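Local coordinates for protein RNA-dependent RNA Polymerase (Bombyx mori cytoplasmic polyhedrosis virus, PDB 6TZ0) that transcribes and replicates the viral double-stranded RNA genome as an RNA-directed RNA polymerase, making plus strands and their complementary minus strands, at residues A526-Q538 with N718-F732. Numbering follows the deposited sequence.
Sequences AFDIGEMLYWTSQ and NSIVLLQQLVVNGTF
M532 and V727 face each other where helix 530-535 lies on the hairpin of strands 720-722 and 725-727; helix and second strand run nearly parallel, at 19° with axes 9.2 Å apart. The backbones converge beyond the hairpin, bringing the CA atoms of L533 and G730 to 4.7 Å. With no side chain, and at positive phi, G730 suits this close passage. M532, long and flexible, spans both strands: its SD lies 3.7 Å from I720 CG2, and a bend at chi3 (-76°) turns CE toward V727 CG2. Beta-branched V727 offers two methyls, CG1 meeting L533 CD1 at 3.7 Å. At the helix N-cap, I529 directs CD1 obliquely at the F732 ring, while its CG2 lies against Q725 OE1. T536 applies its methyl to the N729 backbone, and its OG1 rests over I720 CG2 and V727 CG1, 3.9 Å from each. S537 OG donates to L533 O and also bonds W272 N, satisfying a buried hydroxyl. L543 and M683, from two strands of the catalytic palm sheet, extend the apolar layer; L722 lies near D681, a magnesium ligand. No hydrogen bond links the segments: van der Waals packing, mostly of apolar side chains, joins helix to hairpin beside the active site.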
ATOM      1  N   ALA A 526     -21.329  11.533  -7.861  1.00 40.09           N
ATOM      2  CA  ALA A 526     -20.922  12.858  -8.308  1.00 40.09           C
ATOM      3  C   ALA A 526     -20.540  13.813  -7.179  1.00 40.09           C
ATOM      4  O   ALA A 526     -20.225  14.970  -7.470  1.00 40.09           O
ATOM      5  CB  ALA A 526     -22.030  13.488  -9.151  1.00 40.09           C
ATOM      6  N   PHE A 527     -20.548  13.388  -5.911  1.00 44.93           N
ATOM      7  CA  PHE A 527     -20.034  14.261  -4.863  1.00 44.93           C
ATOM      8  C   PHE A 527     -18.520  14.383  -4.900  1.00 44.93           C
ATOM      9  O   PHE A 527     -17.976  15.321  -4.313  1.00 44.93           O
ATOM     10  CB  PHE A 527     -20.422  13.782  -3.463  1.00 44.93           C
ATOM     11  CG  PHE A 527     -21.875  13.936  -3.131  1.00 44.93           C
ATOM     12  CD1 PHE A 527     -22.436  15.191  -3.006  1.00 44.93           C
ATOM     13  CD2 PHE A 527     -22.649  12.824  -2.832  1.00 44.93           C
ATOM     14  CE1 PHE A 527     -23.766  15.338  -2.673  1.00 44.93           C
ATOM     15  CE2 PHE A 527     -23.979  12.961  -2.481  1.00 44.93           C
ATOM     16  CZ  PHE A 527     -24.539  14.219  -2.407  1.00 44.93           C
ATOM     17  N   ASP A 528     -17.835  13.447  -5.557  1.00 42.69           N
ATOM     18  CA  ASP A 528     -16.379  13.456  -5.578  1.00 42.69           C
ATOM     19  C   ASP A 528     -15.839  14.567  -6.459  1.00 42.69           C
ATOM     20  O   ASP A 528     -14.740  15.072  -6.214  1.00 42.69           O
ATOM     21  CB  ASP A 528     -15.868  12.113  -6.082  1.00 42.69           C
ATOM     22  CG  ASP A 528     -16.250  10.969  -5.178  1.00 42.69           C
ATOM     23  OD1 ASP A 528     -16.389  11.189  -3.959  1.00 42.69           O
ATOM     24  OD2 ASP A 528     -16.425   9.845  -5.692  1.00 42.69           O
ATOM     25  N   ILE A 529     -16.592  14.957  -7.478  1.00 35.36           N
ATOM     26  CA  ILE A 529     -16.150  15.920  -8.473  1.00 35.36           C
ATOM     27  C   ILE A 529     -16.863  17.258  -8.311  1.00 35.36           C
ATOM     28  O   ILE A 529     -16.846  18.075  -9.225  1.00 35.36           O
ATOM     29  CB  ILE A 529     -16.334  15.362  -9.891  1.00 35.36           C
ATOM     30  CG1 ILE A 529     -17.796  14.994 -10.129  1.00 35.36           C
ATOM     31  CG2 ILE A 529     -15.477  14.154 -10.092  1.00 35.36           C
ATOM     32  CD1 ILE A 529     -18.095  14.552 -11.531  1.00 35.36           C
ATOM     33  N   GLY A 530     -17.485  17.493  -7.155  1.00 35.46           N
ATOM     34  CA  GLY A 530     -18.310  18.677  -6.985  1.00 35.46           C
ATOM     35  C   GLY A 530     -17.529  19.972  -6.923  1.00 35.46           C
ATOM     36  O   GLY A 530     -17.995  21.004  -7.412  1.00 35.46           O
ATOM     37  N   GLU A 531     -16.331  19.938  -6.340  1.00 36.79           N
ATOM     38  CA  GLU A 531     -15.521  21.147  -6.282  1.00 36.79           C
ATOM     39  C   GLU A 531     -14.954  21.498  -7.648  1.00 36.79           C
ATOM     40  O   GLU A 531     -14.832  22.678  -7.985  1.00 36.79           O
ATOM     41  CB  GLU A 531     -14.400  20.994  -5.257  1.00 36.79           C
ATOM     42  CG  GLU A 531     -14.901  20.793  -3.837  1.00 36.79           C
ATOM     43  CD  GLU A 531     -15.708  21.971  -3.303  1.00 36.79           C
ATOM     44  OE1 GLU A 531     -15.424  23.130  -3.675  1.00 36.79           O
ATOM     45  OE2 GLU A 531     -16.635  21.731  -2.500  1.00 36.79           O
ATOM     46  N   MET A 532     -14.617  20.494  -8.456  1.00 33.11           N
ATOM     47  CA  MET A 532     -14.161  20.770  -9.813  1.00 33.11           C
ATOM     48  C   MET A 532     -15.305  21.265 -10.686  1.00 33.11           C
ATOM     49  O   MET A 532     -15.120  22.163 -11.514  1.00 33.11           O
ATOM     50  CB  MET A 532     -13.536  19.523 -10.424  1.00 33.11           C
ATOM     51  CG  MET A 532     -12.247  19.114  -9.780  1.00 33.11           C
ATOM     52  SD  MET A 532     -11.477  17.694 -10.578  1.00 33.11           S
ATOM     53  CE  MET A 532     -12.500  16.378  -9.956  1.00 33.11           C
ATOM     54  N   LEU A 533     -16.487  20.679 -10.512  1.00 31.32           N
ATOM     55  CA  LEU A 533     -17.689  21.148 -11.192  1.00 31.32           C
ATOM     56  C   LEU A 533     -18.045  22.577 -10.808  1.00 31.32           C
ATOM     57  O   LEU A 533     -18.523  23.339 -11.652  1.00 31.32           O
ATOM     58  CB  LEU A 533     -18.835  20.189 -10.882  1.00 31.32           C
ATOM     59  CG  LEU A 533     -19.204  19.062 -11.848  1.00 31.32           C
ATOM     60  CD1 LEU A 533     -18.046  18.240 -12.301  1.00 31.32           C
ATOM     61  CD2 LEU A 533     -20.118  18.159 -11.061  1.00 31.32           C
ATOM     62  N   TYR A 534     -17.786  22.973  -9.561  1.00 31.31           N
ATOM     63  CA  TYR A 534     -18.001  24.364  -9.177  1.00 31.31           C
ATOM     64  C   TYR A 534     -16.930  25.278  -9.761  1.00 31.31           C
ATOM     65  O   TYR A 534     -17.247  26.285 -10.400  1.00 31.31           O
ATOM     66  CB  TYR A 534     -18.045  24.501  -7.658  1.00 31.31           C
ATOM     67  CG  TYR A 534     -18.197  25.934  -7.218  1.00 31.31           C
ATOM     68  CD1 TYR A 534     -19.389  26.610  -7.414  1.00 31.31           C
ATOM     69  CD2 TYR A 534     -17.149  26.614  -6.617  1.00 31.31           C
ATOM     70  CE1 TYR A 534     -19.536  27.912  -7.032  1.00 31.31           C
ATOM     71  CE2 TYR A 534     -17.288  27.926  -6.231  1.00 31.31           C
ATOM     72  CZ  TYR A 534     -18.486  28.567  -6.440  1.00 31.31           C
ATOM     73  OH  TYR A 534     -18.643  29.872  -6.051  1.00 31.31           O
ATOM     74  N   TRP A 535     -15.657  24.949  -9.559  1.00 29.61           N
ATOM     75  CA  TRP A 535     -14.593  25.856  -9.967  1.00 29.61           C
ATOM     76  C   TRP A 535     -14.319  25.854 -11.460  1.00 29.61           C
ATOM     77  O   TRP A 535     -13.495  26.650 -11.913  1.00 29.61           O
ATOM     78  CB  TRP A 535     -13.288  25.544  -9.237  1.00 29.61           C
ATOM     79  CG  TRP A 535     -13.271  25.985  -7.825  1.00 29.61           C
ATOM     80  CD1 TRP A 535     -13.383  25.204  -6.723  1.00 29.61           C
ATOM     81  CD2 TRP A 535     -13.161  27.329  -7.358  1.00 29.61           C
ATOM     82  NE1 TRP A 535     -13.333  25.974  -5.590  1.00 29.61           N
ATOM     83  CE2 TRP A 535     -13.201  27.287  -5.956  1.00 29.61           C
ATOM     84  CE3 TRP A 535     -13.035  28.567  -7.991  1.00 29.61           C
ATOM     85  CZ2 TRP A 535     -13.115  28.431  -5.175  1.00 29.61           C
ATOM     86  CZ3 TRP A 535     -12.948  29.696  -7.217  1.00 29.61           C
ATOM     87  CH2 TRP A 535     -12.988  29.624  -5.824  1.00 29.61           C
ATOM     88  N   THR A 536     -14.961  24.996 -12.237  1.00 30.33           N
ATOM     89  CA  THR A 536     -14.787  25.073 -13.675  1.00 30.33           C
ATOM     90  C   THR A 536     -15.940  25.824 -14.334  1.00 30.33           C
ATOM     91  O   THR A 536     -15.838  26.206 -15.503  1.00 30.33           O
ATOM     92  CB  THR A 536     -14.630  23.662 -14.254  1.00 30.33           C
ATOM     93  OG1 THR A 536     -13.872  22.869 -13.338  1.00 30.33           O
ATOM     94  CG2 THR A 536     -13.786  23.713 -15.496  1.00 30.33           C
ATOM     95  N   SER A 537     -17.010  26.090 -13.585  1.00 29.89           N
ATOM     96  CA  SER A 537     -18.076  26.996 -13.994  1.00 29.89           C
ATOM     97  C   SER A 537     -17.748  28.455 -13.719  1.00 29.89           C
ATOM     98  O   SER A 537     -18.596  29.318 -13.962  1.00 29.89           O
ATOM     99  CB  SER A 537     -19.379  26.641 -13.277  1.00 29.89           C
ATOM    100  OG  SER A 537     -19.861  25.373 -13.668  1.00 29.89           O
ATOM    101  N   GLN A 538     -16.557  28.748 -13.214  1.00 30.10           N
ATOM    102  CA  GLN A 538     -16.177  30.100 -12.857  1.00 30.10           C
ATOM    103  C   GLN A 538     -15.412  30.755 -13.997  1.00 30.10           C
ATOM    104  O   GLN A 538     -14.959  30.104 -14.937  1.00 30.10           O
ATOM    105  CB  GLN A 538     -15.327  30.094 -11.592  1.00 30.10           C
ATOM    106  CG  GLN A 538     -16.015  29.449 -10.412  1.00 30.10           C
ATOM    107  CD  GLN A 538     -17.263  30.176 -10.009  1.00 30.10           C
ATOM    108  OE1 GLN A 538     -17.293  31.400  -9.987  1.00 30.10           O
ATOM    109  NE2 GLN A 538     -18.314  29.429  -9.713  1.00 30.10           N
ATOM    110  N   ASN A 718      -9.770  25.607 -18.984  1.00 34.02           N
ATOM    111  CA  ASN A 718     -11.085  24.990 -18.921  1.00 34.02           C
ATOM    112  C   ASN A 718     -11.056  23.473 -18.760  1.00 34.02           C
ATOM    113  O   ASN A 718     -12.015  22.803 -19.143  1.00 34.02           O
ATOM    114  CB  ASN A 718     -11.897  25.388 -20.153  1.00 34.02           C
ATOM    115  CG  ASN A 718     -11.148  25.172 -21.444  1.00 34.02           C
ATOM    116  OD1 ASN A 718     -10.073  24.580 -21.465  1.00 34.02           O
ATOM    117  ND2 ASN A 718     -11.697  25.689 -22.532  1.00 34.02           N
ATOM    118  N   SER A 719     -10.012  22.911 -18.156  1.00 31.98           N
ATOM    119  CA  SER A 719      -9.973  21.472 -17.928  1.00 31.98           C
ATOM    120  C   SER A 719      -9.107  21.167 -16.717  1.00 31.98           C
ATOM    121  O   SER A 719      -8.056  21.782 -16.528  1.00 31.98           O
ATOM    122  CB  SER A 719      -9.445  20.721 -19.154  1.00 31.98           C
ATOM    123  OG  SER A 719      -8.089  21.034 -19.407  1.00 31.98           O
ATOM    124  N   ILE A 720      -9.541  20.204 -15.911  1.00 29.99           N
ATOM    125  CA  ILE A 720      -8.882  19.886 -14.650  1.00 29.99           C
ATOM    126  C   ILE A 720      -8.949  18.377 -14.432  1.00 29.99           C
ATOM    127  O   ILE A 720      -9.915  17.721 -14.830  1.00 29.99           O
ATOM    128  CB  ILE A 720      -9.514  20.699 -13.490  1.00 29.99           C
ATOM    129  CG1 ILE A 720      -8.643  20.670 -12.239  1.00 29.99           C
ATOM    130  CG2 ILE A 720     -10.959  20.290 -13.197  1.00 29.99           C
ATOM    131  CD1 ILE A 720      -7.381  21.449 -12.377  1.00 29.99           C
ATOM    132  N   VAL A 721      -7.887  17.813 -13.856  1.00 31.52           N
ATOM    133  CA  VAL A 721      -7.761  16.374 -13.640  1.00 31.52           C
ATOM    134  C   VAL A 721      -7.444  16.135 -12.172  1.00 31.52           C
ATOM    135  O   VAL A 721      -6.511  16.734 -11.633  1.00 31.52           O
ATOM    136  CB  VAL A 721      -6.648  15.741 -14.504  1.00 31.52           C
ATOM    137  CG1 VAL A 721      -6.668  14.235 -14.364  1.00 31.52           C
ATOM    138  CG2 VAL A 721      -6.741  16.146 -15.955  1.00 31.52           C
ATOM    139  N   LEU A 722      -8.195  15.243 -11.534  1.00 31.83           N
ATOM    140  CA  LEU A 722      -7.803  14.757 -10.220  1.00 31.83           C
ATOM    141  C   LEU A 722      -8.320  13.340 -10.049  1.00 31.83           C
ATOM    142  O   LEU A 722      -9.508  13.091 -10.270  1.00 31.83           O
ATOM    143  CB  LEU A 722      -8.334  15.650  -9.098  1.00 31.83           C
ATOM    144  CG  LEU A 722      -7.828  15.294  -7.702  1.00 31.83           C
ATOM    145  CD1 LEU A 722      -6.327  15.472  -7.650  1.00 31.83           C
ATOM    146  CD2 LEU A 722      -8.504  16.138  -6.653  1.00 31.83           C
ATOM    147  N   LEU A 723      -7.413  12.435  -9.657  1.00 32.85           N
ATOM    148  CA  LEU A 723      -7.706  11.032  -9.340  1.00 32.85           C
ATOM    149  C   LEU A 723      -8.325  10.296 -10.525  1.00 32.85           C
ATOM    150  O   LEU A 723      -9.272   9.524 -10.363  1.00 32.85           O
ATOM    151  CB  LEU A 723      -8.590  10.912  -8.100  1.00 32.85           C
ATOM    152  CG  LEU A 723      -7.947  11.425  -6.816  1.00 32.85           C
ATOM    153  CD1 LEU A 723      -8.929  11.363  -5.662  1.00 32.85           C
ATOM    154  CD2 LEU A 723      -6.702  10.631  -6.520  1.00 32.85           C
ATOM    155  N   GLN A 724      -7.768  10.547 -11.716  1.00 34.89           N
ATOM    156  CA  GLN A 724      -8.214   9.982 -12.997  1.00 34.89           C
ATOM    157  C   GLN A 724      -9.686  10.278 -13.282  1.00 34.89           C
ATOM    158  O   GLN A 724     -10.406   9.449 -13.836  1.00 34.89           O
ATOM    159  CB  GLN A 724      -7.933   8.480 -13.084  1.00 34.89           C
ATOM    160  CG  GLN A 724      -6.460   8.128 -13.031  1.00 34.89           C
ATOM    161  CD  GLN A 724      -5.670   8.727 -14.176  1.00 34.89           C
ATOM    162  OE1 GLN A 724      -6.145   8.806 -15.306  1.00 34.89           O
ATOM    163  NE2 GLN A 724      -4.446   9.149 -13.886  1.00 34.89           N
ATOM    164  N   GLN A 725     -10.134  11.467 -12.898  1.00 31.46           N
ATOM    165  CA  GLN A 725     -11.463  11.968 -13.231  1.00 31.46           C
ATOM    166  C   GLN A 725     -11.289  13.339 -13.860  1.00 31.46           C
ATOM    167  O   GLN A 725     -10.846  14.278 -13.196  1.00 31.46           O
ATOM    168  CB  GLN A 725     -12.360  12.020 -11.999  1.00 31.46           C
ATOM    169  CG  GLN A 725     -12.891  10.659 -11.611  1.00 31.46           C
ATOM    170  CD  GLN A 725     -13.607  10.656 -10.286  1.00 31.46           C
ATOM    171  OE1 GLN A 725     -13.494  11.593  -9.503  1.00 31.46           O
ATOM    172  NE2 GLN A 725     -14.386   9.615 -10.043  1.00 31.46           N
ATOM    173  N   LEU A 726     -11.619  13.444 -15.139  1.00 28.44           N
ATOM    174  CA  LEU A 726     -11.435  14.663 -15.910  1.00 28.44           C
ATOM    175  C   LEU A 726     -12.724  15.469 -15.921  1.00 28.44           C
ATOM    176  O   LEU A 726     -13.790  14.937 -16.233  1.00 28.44           O
ATOM    177  CB  LEU A 726     -11.004  14.334 -17.339  1.00 28.44           C
ATOM    178  CG  LEU A 726     -10.876  15.472 -18.344  1.00 28.44           C
ATOM    179  CD1 LEU A 726      -9.879  16.486 -17.891  1.00 28.44           C
ATOM    180  CD2 LEU A 726     -10.473  14.928 -19.692  1.00 28.44           C
ATOM    181  N   VAL A 727     -12.619  16.748 -15.578  1.00 27.32           N
ATOM    182  CA  VAL A 727     -13.731  17.685 -15.653  1.00 27.32           C
ATOM    183  C   VAL A 727     -13.350  18.783 -16.631  1.00 27.32           C
ATOM    184  O   VAL A 727     -12.275  19.377 -16.514  1.00 27.32           O
ATOM    185  CB  VAL A 727     -14.086  18.269 -14.274  1.00 27.32           C
ATOM    186  CG1 VAL A 727     -15.158  19.331 -14.402  1.00 27.32           C
ATOM    187  CG2 VAL A 727     -14.547  17.168 -13.336  1.00 27.32           C
ATOM    188  N   VAL A 728     -14.210  19.022 -17.619  1.00 28.10           N
ATOM    189  CA  VAL A 728     -14.001  20.051 -18.636  1.00 28.10           C
ATOM    190  C   VAL A 728     -15.276  20.883 -18.691  1.00 28.10           C
ATOM    191  O   VAL A 728     -16.275  20.440 -19.261  1.00 28.10           O
ATOM    192  CB  VAL A 728     -13.683  19.463 -20.017  1.00 28.10           C
ATOM    193  CG1 VAL A 728     -13.475  20.560 -21.013  1.00 28.10           C
ATOM    194  CG2 VAL A 728     -12.461  18.576 -19.974  1.00 28.10           C
ATOM    195  N   ASN A 729     -15.241  22.085 -18.109  1.00 27.96           N
ATOM    196  CA  ASN A 729     -16.309  23.095 -18.177  1.00 27.96           C
ATOM    197  C   ASN A 729     -17.637  22.598 -17.605  1.00 27.96           C
ATOM    198  O   ASN A 729     -18.680  22.663 -18.249  1.00 27.96           O
ATOM    199  CB  ASN A 729     -16.496  23.612 -19.605  1.00 27.96           C
ATOM    200  CG  ASN A 729     -15.428  24.574 -20.011  1.00 27.96           C
ATOM    201  OD1 ASN A 729     -15.045  25.441 -19.239  1.00 27.96           O
ATOM    202  ND2 ASN A 729     -14.947  24.442 -21.239  1.00 27.96           N
ATOM    203  N   GLY A 730     -17.588  22.127 -16.364  1.00 28.55           N
ATOM    204  CA  GLY A 730     -18.795  21.654 -15.715  1.00 28.55           C
ATOM    205  C   GLY A 730     -19.290  20.320 -16.215  1.00 28.55           C
ATOM    206  O   GLY A 730     -20.459  19.990 -16.025  1.00 28.55           O
ATOM    207  N   THR A 731     -18.414  19.528 -16.824  1.00 29.85           N
ATOM    208  CA  THR A 731     -18.782  18.306 -17.523  1.00 29.85           C
ATOM    209  C   THR A 731     -17.757  17.220 -17.237  1.00 29.85           C
ATOM    210  O   THR A 731     -16.554  17.446 -17.383  1.00 29.85           O
ATOM    211  CB  THR A 731     -18.889  18.579 -19.029  1.00 29.85           C
ATOM    212  OG1 THR A 731     -20.079  19.325 -19.314  1.00 29.85           O
ATOM    213  CG2 THR A 731     -18.828  17.318 -19.845  1.00 29.85           C
ATOM    214  N   PHE A 732     -18.238  16.047 -16.833  1.00 29.37           N
ATOM    215  CA  PHE A 732     -17.393  14.908 -16.498  1.00 29.37           C
ATOM    216  C   PHE A 732     -17.125  14.062 -17.736  1.00 29.37           C
ATOM    217  O   PHE A 732     -18.050  13.470 -18.296  1.00 29.37           O
ATOM    218  CB  PHE A 732     -18.070  14.082 -15.406  1.00 29.37           C
ATOM    219  CG  PHE A 732     -17.377  12.796 -15.092  1.00 29.37           C
ATOM    220  CD1 PHE A 732     -16.120  12.793 -14.518  1.00 29.37           C
ATOM    221  CD2 PHE A 732     -18.012  11.585 -15.316  1.00 29.37           C
ATOM    222  CE1 PHE A 732     -15.491  11.612 -14.216  1.00 29.37           C
ATOM    223  CE2 PHE A 732     -17.386  10.400 -15.013  1.00 29.37           C
ATOM    224  CZ  PHE A 732     -16.126  10.417 -14.462  1.00 29.37           C
TER